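Local coordinates for arginase (RocF) (Helicobacter pylori, PDB 4G3H), which probably catalyses the hydrolysis of L-arginine to L-ornithine and urea, with two manganese ions bound per subunit, at residues Lys51-Ala56 and Glu60-Phe65; Ser89-Met94 and Ile112-Ala117; Met135-Val140 and Leu179-Val184. One frame throughout, in Å; residues are numbered along the deposited sequence.

How the interactions relate
Interactions 2 and 3 share the parallel sheet: their centres are 7 Å apart, and the neighbouring strands 110-115 and 179-182 are joined by probable hydrogen bonds between Ile112 O and Val180 N at 2.8 Å and between Tyr114 N and Val180 O at 2.9 Å. Interaction 2 carries Asp116, which bridges both manganese ions, whereas the Leu137 side chain of interaction 3 stays about 8 Å from a manganese. Interaction 1 lies outward, its centre 18 Å from that of interaction 2 and 20 Å from that of interaction 3. Nearest atoms come within about 4 Å in either case without touching, and the Tyr62 side chain is about 13 Å from a manganese.

Interaction 1: Lys51-Ala56 and Glu60-Phe65; sequences KEFRYA and EDYYLF
Phe53 and Tyr62 bring the two backbones closest, their CA atoms 5.8 Å apart, where the irregular chain 51-56 runs past helical residues 60-65; no hydrogen bond spans the gap. The evidence for the pairing is aromatic. The rings form an offset stack, with centroids 4.2 Å apart and planes at 24°, and Phe53 CD1 reaches Tyr62 CD2 at 3.3 Å. Phe53 CB adds a CH-pi contact over the Tyr62 face, 3.4 Å from that ring's centroid. Tyr62 CG stands anti to the backbone N (chi1 178°), which carries the ring out from the helix to meet the loop. In the plane of that ring, at its edge, sits Lys51 O, 3.3 Å from Tyr62 CE1. One turn on, the Phe65 face receives Lys51 CB, 3.9 Å from the ring centroid, while Lys51 CE passes Asp61 CB at 3.6 Å. The lysine thus contributes its aliphatic chain: Lys51 NZ and Asp61 OD1 remain 5.9 Å apart. Leu162 of helix 153-163 touches the side chains of both Phe53 and Tyr62, and Asn58 ties the loop through Glu52 O and Arg54 N. The arrangement is a strand-to-helix connection of an alpha/beta fold, leading from sheet strand 44-50 into helix 59-78.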
loop_
_atom_site.group_PDB
_atom_site.type_symbol
_atom_site.label_atom_id
_atom_site.label_comp_id
_atom_site.label_asym_id
_atom_site.label_seq_id
_atom_site.Cartn_x
_atom_site.Cartn_y
_atom_site.Cartn_z
ATOM N N LYS A 51 -6.987 -0.217 13.866
ATOM C CA LYS A 51 -7.541 0.926 14.565
ATOM C C LYS A 51 -7.160 2.158 13.756
ATOM O O LYS A 51 -6.006 2.315 13.364
ATOM C CB LYS A 51 -6.943 1.021 15.966
ATOM C CG LYS A 51 -7.690 1.947 16.897
ATOM C CD LYS A 51 -7.032 1.980 18.259
ATOM C CE LYS A 51 -8.019 2.404 19.320
ATOM N NZ LYS A 51 -9.124 1.414 19.421
ATOM N N GLU A 52 -8.128 3.026 13.496
ATOM C CA GLU A 52 -7.866 4.235 12.723
ATOM C C GLU A 52 -7.029 5.231 13.524
ATOM O O GLU A 52 -7.267 5.443 14.710
ATOM C CB GLU A 52 -9.180 4.897 12.322
ATOM C CG GLU A 52 -8.990 6.196 11.562
ATOM C CD GLU A 52 -10.288 6.949 11.348
ATOM O OE1 GLU A 52 -10.253 8.003 10.679
ATOM O OE2 GLU A 52 -11.337 6.494 11.848
ATOM N N PHE A 53 -6.049 5.842 12.872
ATOM C CA PHE A 53 -5.198 6.823 13.535
ATOM C C PHE A 53 -5.828 8.208 13.393
ATOM O O PHE A 53 -5.968 8.720 12.281
ATOM C CB PHE A 53 -3.796 6.809 12.917
ATOM C CG PHE A 53 -2.819 7.722 13.602
ATOM C CD1 PHE A 53 -2.858 7.901 14.984
ATOM C CD2 PHE A 53 -1.834 8.375 12.870
ATOM C CE1 PHE A 53 -1.928 8.719 15.628
ATOM C CE2 PHE A 53 -0.897 9.195 13.503
ATOM C CZ PHE A 53 -0.944 9.367 14.885
ATOM N N ARG A 54 -6.220 8.801 14.518
ATOM C CA ARG A 54 -6.841 10.121 14.509
ATOM C C ARG A 54 -5.913 11.165 15.118
ATOM O O ARG A 54 -6.363 12.154 15.698
ATOM C CB ARG A 54 -8.171 10.092 15.272
ATOM C CG ARG A 54 -9.204 9.137 14.681
ATOM C CD ARG A 54 -10.561 9.227 15.375
ATOM N NE ARG A 54 -10.468 8.917 16.791
ATOM C CZ ARG A 54 -11.095 7.929 17.424
ATOM N NH1 ARG A 54 -10.894 7.785 18.723
ATOM N NH2 ARG A 54 -11.908 7.095 16.788
ATOM N N TYR A 55 -4.612 10.929 14.980
ATOM C CA TYR A 55 -3.592 11.835 15.492
ATOM C C TYR A 55 -3.789 12.157 16.968
ATOM O O TYR A 55 -3.763 11.263 17.814
ATOM C CB TYR A 55 -3.584 13.123 14.663
ATOM C CG TYR A 55 -3.632 12.859 13.175
ATOM C CD1 TYR A 55 -4.851 12.719 12.512
ATOM C CD2 TYR A 55 -2.460 12.678 12.443
ATOM C CE1 TYR A 55 -4.902 12.402 11.156
ATOM C CE2 TYR A 55 -2.498 12.358 11.087
ATOM C CZ TYR A 55 -3.722 12.221 10.451
ATOM O OH TYR A 55 -3.766 11.889 9.116
ATOM N N ALA A 56 -3.990 13.433 17.273
ATOM C CA ALA A 56 -4.182 13.863 18.652
ATOM C C ALA A 56 -5.387 13.194 19.309
ATOM O O ALA A 56 -5.371 12.922 20.511
ATOM C CB ALA A 56 -4.334 15.380 18.706
ATOM N N GLU A 60 -2.263 7.689 21.707
ATOM C CA GLU A 60 -1.840 6.596 22.575
ATOM C C GLU A 60 -2.544 5.278 22.254
ATOM O O GLU A 60 -1.903 4.228 22.189
ATOM C CB GLU A 60 -2.069 6.964 24.044
ATOM C CG GLU A 60 -1.344 6.052 25.026
ATOM C CD GLU A 60 0.170 6.171 24.937
ATOM O OE1 GLU A 60 0.727 5.977 23.836
ATOM O OE2 GLU A 60 0.808 6.457 25.970
ATOM N N ASP A 61 -3.857 5.333 22.055
ATOM C CA ASP A 61 -4.621 4.130 21.741
ATOM C C ASP A 61 -4.100 3.504 20.453
ATOM O O ASP A 61 -3.904 2.290 20.375
ATOM C CB ASP A 61 -6.107 4.459 21.580
ATOM C CG ASP A 61 -6.721 5.016 22.847
ATOM O OD1 ASP A 61 -6.599 4.366 23.908
ATOM O OD2 ASP A 61 -7.330 6.104 22.779
ATOM N N TYR A 62 -3.874 4.345 19.450
ATOM C CA TYR A 62 -3.375 3.887 18.163
ATOM C C TYR A 62 -2.005 3.258 18.349
ATOM O O TYR A 62 -1.717 2.191 17.807
ATOM C CB TYR A 62 -3.268 5.061 17.189
ATOM C CG TYR A 62 -2.700 4.680 15.842
ATOM C CD1 TYR A 62 -3.483 4.024 14.889
ATOM C CD2 TYR A 62 -1.374 4.972 15.520
ATOM C CE1 TYR A 62 -2.957 3.670 13.642
ATOM C CE2 TYR A 62 -0.838 4.624 14.287
ATOM C CZ TYR A 62 -1.632 3.977 13.354
ATOM O OH TYR A 62 -1.092 3.654 12.133
ATOM N N TYR A 63 -1.161 3.926 19.122
ATOM C CA TYR A 63 0.181 3.423 19.377
ATOM C C TYR A 63 0.125 2.022 19.970
ATOM O O TYR A 63 0.746 1.096 19.458
ATOM C CB TYR A 63 0.922 4.344 20.345
ATOM C CG TYR A 63 2.265 3.796 20.763
ATOM C CD1 TYR A 63 3.362 3.865 19.912
ATOM C CD2 TYR A 63 2.427 3.176 22.000
ATOM C CE1 TYR A 63 4.591 3.329 20.279
ATOM C CE2 TYR A 63 3.652 2.635 22.379
ATOM C CZ TYR A 63 4.729 2.715 21.513
ATOM O OH TYR A 63 5.941 2.180 21.879
ATOM N N LEU A 64 -0.620 1.880 21.061
ATOM C CA LEU A 64 -0.748 0.599 21.738
ATOM C C LEU A 64 -1.336 -0.480 20.844
ATOM O O LEU A 64 -0.856 -1.615 20.835
ATOM C CB LEU A 64 -1.610 0.749 22.992
ATOM C CG LEU A 64 -1.013 1.571 24.134
ATOM C CD1 LEU A 64 -2.021 1.670 25.270
ATOM C CD2 LEU A 64 0.274 0.917 24.619
ATOM N N PHE A 65 -2.374 -0.129 20.091
ATOM C CA PHE A 65 -3.012 -1.099 19.212
ATOM C C PHE A 65 -2.023 -1.635 18.186
ATOM O O PHE A 65 -1.939 -2.843 17.966
ATOM C CB PHE A 65 -4.209 -0.483 18.485
ATOM C CG PHE A 65 -5.066 -1.501 17.778
ATOM C CD1 PHE A 65 -6.123 -2.124 18.442
ATOM C CD2 PHE A 65 -4.790 -1.872 16.463
ATOM C CE1 PHE A 65 -6.888 -3.103 17.806
ATOM C CE2 PHE A 65 -5.551 -2.851 15.820
ATOM C CZ PHE A 65 -6.600 -3.467 16.492
#

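Interaction 2: Ser89-Met94 and Ile112-Ala117; sequences SEHANM and ILYLDA. With MN (manganese (II) ion), chain E; MN (manganese (II) ion), chain F.
The His91 and Tyr114 rings are almost exactly parallel, planes 4° apart, yet so far slid that they barely overlap: the centroids are 4.6 Å apart, and it is the Tyr114 hydroxyl, not its ring, that lies over the centre of the imidazole, OH standing 3.0 Å above the His91 plane. The two side chains arrive from opposite directions, His91 from the turn after strand 84-87 and Tyr114 from strand 110-115. The imidazole is probably modelled turned over, which leaves the identity of its ring atoms doubtful but not the plane itself. Farther from the metals, Met94 CE packs against Tyr114 CE1 at 4.3 Å.

Beside this pair, Asp116 follows the end of its strand with CG anti to the backbone N (chi1 -162°), and its carboxylate divides between two metals. Asp116 OD2 binds the manganese of chain E at 2.1 Å, and Asp116 OD1 binds the manganese of chain F at 2.2 Å. Asp120 and Asp234 join the first ion; His118, Asp234 and Asp236 join the second.

Tyr114 OH also hydrogen-bonds to Asp120 OD2, which probably helps position that metal ligand. With Asp116 and Asp234 both shared, the two manganese ions lie 2.9 Å apart, consistent with the binuclear manganese site by which arginases activate water for attack on the substrate guanidinium group.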
loop_
_atom_site.group_PDB
_atom_site.type_symbol
_atom_site.label_atom_id
_atom_site.label_comp_id
_atom_site.label_asym_id
_atom_site.label_seq_id
_atom_site.Cartn_x
_atom_site.Cartn_y
_atom_site.Cartn_z
ATOM N N SER A 89 -7.433 -1.886 3.109
ATOM C CA SER A 89 -8.582 -1.136 3.133
ATOM C C SER A 89 -8.305 0.320 2.899
ATOM O O SER A 89 -8.597 0.698 2.084
ATOM C CB SER A 89 -9.352 -1.282 4.425
ATOM O OG SER A 89 -10.523 -0.785 4.462
ATOM N N GLU A 90 -7.603 0.941 3.734
ATOM C CA GLU A 90 -7.157 2.255 3.683
ATOM C C GLU A 90 -5.681 2.447 3.689
ATOM O O GLU A 90 -5.099 1.794 4.329
ATOM C CB GLU A 90 -7.934 3.135 4.658
ATOM C CG GLU A 90 -7.837 2.877 6.023
ATOM C CD GLU A 90 -8.745 3.762 6.860
ATOM O OE1 GLU A 90 -9.944 3.715 6.868
ATOM O OE2 GLU A 90 -8.237 4.464 7.600
ATOM N N HIS A 91 -5.144 3.313 2.837
ATOM C CA HIS A 91 -3.704 3.448 2.789
ATOM C C HIS A 91 -3.000 3.752 4.098
ATOM O O HIS A 91 -1.848 3.369 4.275
ATOM C CB HIS A 91 -3.284 4.474 1.735
ATOM C CG HIS A 91 -2.213 3.970 0.820
ATOM N ND1 HIS A 91 -1.434 2.874 1.127
ATOM C CD2 HIS A 91 -1.799 4.397 -0.393
ATOM C CE1 HIS A 91 -0.589 2.647 0.138
ATOM N NE2 HIS A 91 -0.791 3.557 -0.797
ATOM N N ALA A 92 -3.671 4.422 5.024
ATOM C CA ALA A 92 -3.038 4.738 6.298
ATOM C C ALA A 92 -2.555 3.475 7.010
ATOM O O ALA A 92 -1.586 3.527 7.761
ATOM C CB ALA A 92 -4.005 5.512 7.197
ATOM N N ASN A 93 -3.219 2.344 6.763
ATOM C CA ASN A 93 -2.833 1.078 7.399
ATOM C C ASN A 93 -1.486 0.554 6.910
ATOM O O ASN A 93 -0.912 -0.360 7.504
ATOM C CB ASN A 93 -3.897 -0.000 7.162
ATOM C CG ASN A 93 -5.211 0.314 7.846
ATOM O OD1 ASN A 93 -5.234 0.909 8.922
ATOM N ND2 ASN A 93 -6.317 -0.106 7.234
ATOM N N MET A 94 -0.991 1.134 5.821
ATOM C CA MET A 94 0.284 0.724 5.252
ATOM C C MET A 94 1.414 0.881 6.272
ATOM O O MET A 94 2.376 0.122 6.258
ATOM C CB MET A 94 0.577 1.548 3.989
ATOM C CG MET A 94 1.875 1.211 3.275
ATOM S SD MET A 94 3.280 2.229 3.814
ATOM C CE MET A 94 4.613 1.536 2.797
ATOM N N ILE A 112 10.610 0.133 -2.108
ATOM C CA ILE A 112 9.162 0.319 -2.115
ATOM C C ILE A 112 8.629 0.821 -3.457
ATOM O O ILE A 112 9.090 1.828 -3.975
ATOM C CB ILE A 112 8.727 1.338 -1.034
ATOM C CG1 ILE A 112 9.246 0.909 0.336
ATOM C CG2 ILE A 112 7.209 1.446 -0.996
ATOM C CD1 ILE A 112 9.022 1.947 1.416
ATOM N N LEU A 113 7.662 0.107 -4.020
ATOM C CA LEU A 113 7.037 0.519 -5.274
ATOM C C LEU A 113 5.706 1.043 -4.777
ATOM O O LEU A 113 4.891 0.279 -4.255
ATOM C CB LEU A 113 6.838 -0.677 -6.210
ATOM C CG LEU A 113 8.133 -1.334 -6.705
ATOM C CD1 LEU A 113 7.822 -2.614 -7.468
ATOM C CD2 LEU A 113 8.907 -0.350 -7.584
ATOM N N TYR A 114 5.504 2.351 -4.918
ATOM C CA TYR A 114 4.294 3.004 -4.427
ATOM C C TYR A 114 3.479 3.610 -5.568
ATOM O O TYR A 114 3.836 4.663 -6.095
ATOM C CB TYR A 114 4.704 4.110 -3.438
ATOM C CG TYR A 114 3.689 4.448 -2.369
ATOM C CD1 TYR A 114 3.557 3.648 -1.234
ATOM C CD2 TYR A 114 2.887 5.580 -2.473
ATOM C CE1 TYR A 114 2.662 3.966 -0.227
ATOM C CE2 TYR A 114 1.974 5.913 -1.460
ATOM C CZ TYR A 114 1.874 5.097 -0.337
ATOM O OH TYR A 114 1.005 5.411 0.683
ATOM N N LEU A 115 2.389 2.949 -5.945
ATOM C CA LEU A 115 1.528 3.428 -7.027
ATOM C C LEU A 115 0.390 4.181 -6.375
ATOM O O LEU A 115 -0.440 3.586 -5.685
ATOM C CB LEU A 115 1.004 2.248 -7.848
ATOM C CG LEU A 115 2.069 1.547 -8.701
ATOM C CD1 LEU A 115 3.083 0.856 -7.795
ATOM C CD2 LEU A 115 1.392 0.528 -9.629
ATOM N N ASP A 116 0.331 5.488 -6.618
ATOM C CA ASP A 116 -0.658 6.311 -5.936
ATOM C C ASP A 116 -0.761 7.691 -6.586
ATOM O O ASP A 116 0.185 8.164 -7.220
ATOM C CB ASP A 116 -0.178 6.467 -4.488
ATOM C CG ASP A 116 -1.255 6.917 -3.534
ATOM O OD1 ASP A 116 -2.050 7.819 -3.856
ATOM O OD2 ASP A 116 -1.281 6.368 -2.423
ATOM N N ALA A 117 -1.911 8.335 -6.427
ATOM C CA ALA A 117 -2.096 9.673 -6.963
ATOM C C ALA A 117 -1.466 10.636 -5.957
ATOM O O ALA A 117 -1.177 11.786 -6.288
ATOM C CB ALA A 117 -3.584 9.984 -7.122
HETATM MN MN MN E . -2.500 6.556 -0.768
HETATM MN MN MN F . -4.026 7.995 -2.810
#

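Interaction 3: Met135-Val140 and Leu179-Val184; sequences MPLGMV and LVYFGV
Leu137 pushes its CD1 methyl against the phenol end of Tyr181, 3.2 Å from OH and 3.4 Å from CE1. The approach to the ring is oblique, neither squarely over the face nor in the plane. This is helix-on-sheet packing in the alpha/beta fold of arginase: the short helix 136-140, with Met135 at its N-cap position, rests beside strand 179-182 of the central parallel sheet. The backbones stay well separated, the nearest CA atoms being those of Leu137 and Leu179 at 9.4 Å, and no hydrogen bond crosses between them. Side chains alone bridge the interval, burying 120 Å² in total.

One branch of Leu137 makes the contact. Its chi2 of -177° sets CD1 anti to CA, which carries that branch outward from the helix, toward the strand. Tyr181 comes from the opposite direction, and its hydroxyl is hydrogen-bonded to Ala119 O, so the phenol end that meets the methyl is fixed by a polar partner in the metal-binding loop. Leu179 flanks the same methyl with its own branches.

Alternation along the strand sorts the residues. Leu179 points to helix 136-140 and the end of Tyr181 reaches it, whereas Val180 and Phe182 pack on helix 212-223 across the sheet. Leu137 also touches Met94 and Tyr114, which ties this contact to the buried surroundings of the manganese site.

The methyl itself is met from two sides: seen from Leu137 CD1, Tyr181 OH and Leu179 CD1, the latter 4.0 Å away, lie at about 88° to each other.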
loop_
_atom_site.group_PDB
_atom_site.type_symbol
_atom_site.label_atom_id
_atom_site.label_comp_id
_atom_site.label_asym_id
_atom_site.label_seq_id
_atom_site.Cartn_x
_atom_site.Cartn_y
_atom_site.Cartn_z
ATOM N N MET A 135 -0.616 9.898 6.311
ATOM C CA MET A 135 0.820 10.085 6.133
ATOM C C MET A 135 1.643 8.843 6.495
ATOM O O MET A 135 2.636 8.935 7.227
ATOM C CB MET A 135 1.286 11.264 6.983
ATOM C CG MET A 135 0.744 11.234 8.402
ATOM S SD MET A 135 1.633 12.334 9.516
ATOM C CE MET A 135 1.251 13.931 8.811
ATOM N N PRO A 136 1.248 7.666 5.980
ATOM C CA PRO A 136 2.006 6.452 6.298
ATOM C C PRO A 136 3.475 6.542 5.895
ATOM O O PRO A 136 4.352 6.117 6.643
ATOM C CB PRO A 136 1.249 5.358 5.538
ATOM C CG PRO A 136 0.668 6.090 4.375
ATOM C CD PRO A 136 0.178 7.375 5.010
ATOM N N LEU A 137 3.745 7.096 4.717
ATOM C CA LEU A 137 5.123 7.216 4.256
ATOM C C LEU A 137 5.889 8.267 5.056
ATOM O O LEU A 137 7.098 8.139 5.257
ATOM C CB LEU A 137 5.169 7.544 2.757
ATOM C CG LEU A 137 4.830 6.366 1.829
ATOM C CD1 LEU A 137 4.975 6.789 0.381
ATOM C CD2 LEU A 137 5.763 5.187 2.132
ATOM N N GLY A 138 5.182 9.298 5.513
ATOM C CA GLY A 138 5.817 10.333 6.305
ATOM C C GLY A 138 6.312 9.736 7.611
ATOM O O GLY A 138 7.300 10.199 8.183
ATOM N N MET A 139 5.621 8.702 8.084
ATOM C CA MET A 139 5.985 8.026 9.325
ATOM C C MET A 139 7.061 6.979 9.060
ATOM O O MET A 139 7.921 6.730 9.904
ATOM C CB MET A 139 4.754 7.359 9.938
ATOM C CG MET A 139 3.627 8.327 10.254
ATOM S SD MET A 139 2.193 7.470 10.912
ATOM C CE MET A 139 2.923 6.768 12.361
ATOM N N VAL A 140 7.005 6.357 7.887
ATOM C CA VAL A 140 7.998 5.357 7.524
ATOM C C VAL A 140 9.333 6.053 7.295
ATOM O O VAL A 140 10.388 5.513 7.630
ATOM C CB VAL A 140 7.594 4.602 6.231
ATOM C CG1 VAL A 140 8.799 3.883 5.641
ATOM C CG2 VAL A 140 6.492 3.597 6.541
ATOM N N LEU A 179 12.480 4.424 -2.566
ATOM C CA LEU A 179 11.032 4.556 -2.532
ATOM C C LEU A 179 10.758 5.101 -3.920
ATOM O O LEU A 179 11.300 6.141 -4.294
ATOM C CB LEU A 179 10.600 5.573 -1.464
ATOM C CG LEU A 179 9.240 6.275 -1.639
ATOM C CD1 LEU A 179 8.099 5.265 -1.664
ATOM C CD2 LEU A 179 9.038 7.267 -0.500
ATOM N N VAL A 180 9.948 4.392 -4.699
ATOM C CA VAL A 180 9.653 4.839 -6.052
ATOM C C VAL A 180 8.172 5.143 -6.237
ATOM O O VAL A 180 7.319 4.255 -6.147
ATOM C CB VAL A 180 10.094 3.781 -7.092
ATOM C CG1 VAL A 180 9.919 4.332 -8.505
ATOM C CG2 VAL A 180 11.548 3.383 -6.848
ATOM N N TYR A 181 7.876 6.410 -6.494
ATOM C CA TYR A 181 6.503 6.860 -6.689
ATOM C C TYR A 181 6.059 6.725 -8.140
ATOM O O TYR A 181 6.807 7.053 -9.057
ATOM C CB TYR A 181 6.365 8.327 -6.281
ATOM C CG TYR A 181 6.263 8.591 -4.798
ATOM C CD1 TYR A 181 5.259 7.993 -4.026
ATOM C CD2 TYR A 181 7.108 9.521 -4.180
ATOM C CE1 TYR A 181 5.091 8.323 -2.680
ATOM C CE2 TYR A 181 6.952 9.858 -2.845
ATOM C CZ TYR A 181 5.939 9.262 -2.096
ATOM O OH TYR A 181 5.754 9.639 -0.781
ATOM N N PHE A 182 4.831 6.264 -8.340
ATOM C CA PHE A 182 4.274 6.109 -9.681
ATOM C C PHE A 182 2.916 6.797 -9.752
ATOM O O PHE A 182 2.014 6.467 -8.982
ATOM C CB PHE A 182 4.094 4.624 -10.021
ATOM C CG PHE A 182 5.385 3.852 -10.102
ATOM C CD1 PHE A 182 6.101 3.790 -11.297
ATOM C CD2 PHE A 182 5.885 3.186 -8.983
ATOM C CE1 PHE A 182 7.296 3.074 -11.379
ATOM C CE2 PHE A 182 7.080 2.468 -9.055
ATOM C CZ PHE A 182 7.785 2.412 -10.257
ATOM N N GLY A 183 2.781 7.755 -10.666
ATOM C CA GLY A 183 1.520 8.459 -10.847
ATOM C C GLY A 183 1.153 9.547 -9.849
ATOM O O GLY A 183 0.039 10.078 -9.895
ATOM N N VAL A 184 2.070 9.893 -8.952
ATOM C CA VAL A 184 1.798 10.927 -7.952
ATOM C C VAL A 184 1.489 12.263 -8.629
ATOM O O VAL A 184 2.259 12.742 -9.459
ATOM C CB VAL A 184 2.996 11.099 -6.994
ATOM C CG1 VAL A 184 2.742 12.248 -6.032
ATOM C CG2 VAL A 184 3.228 9.807 -6.225
#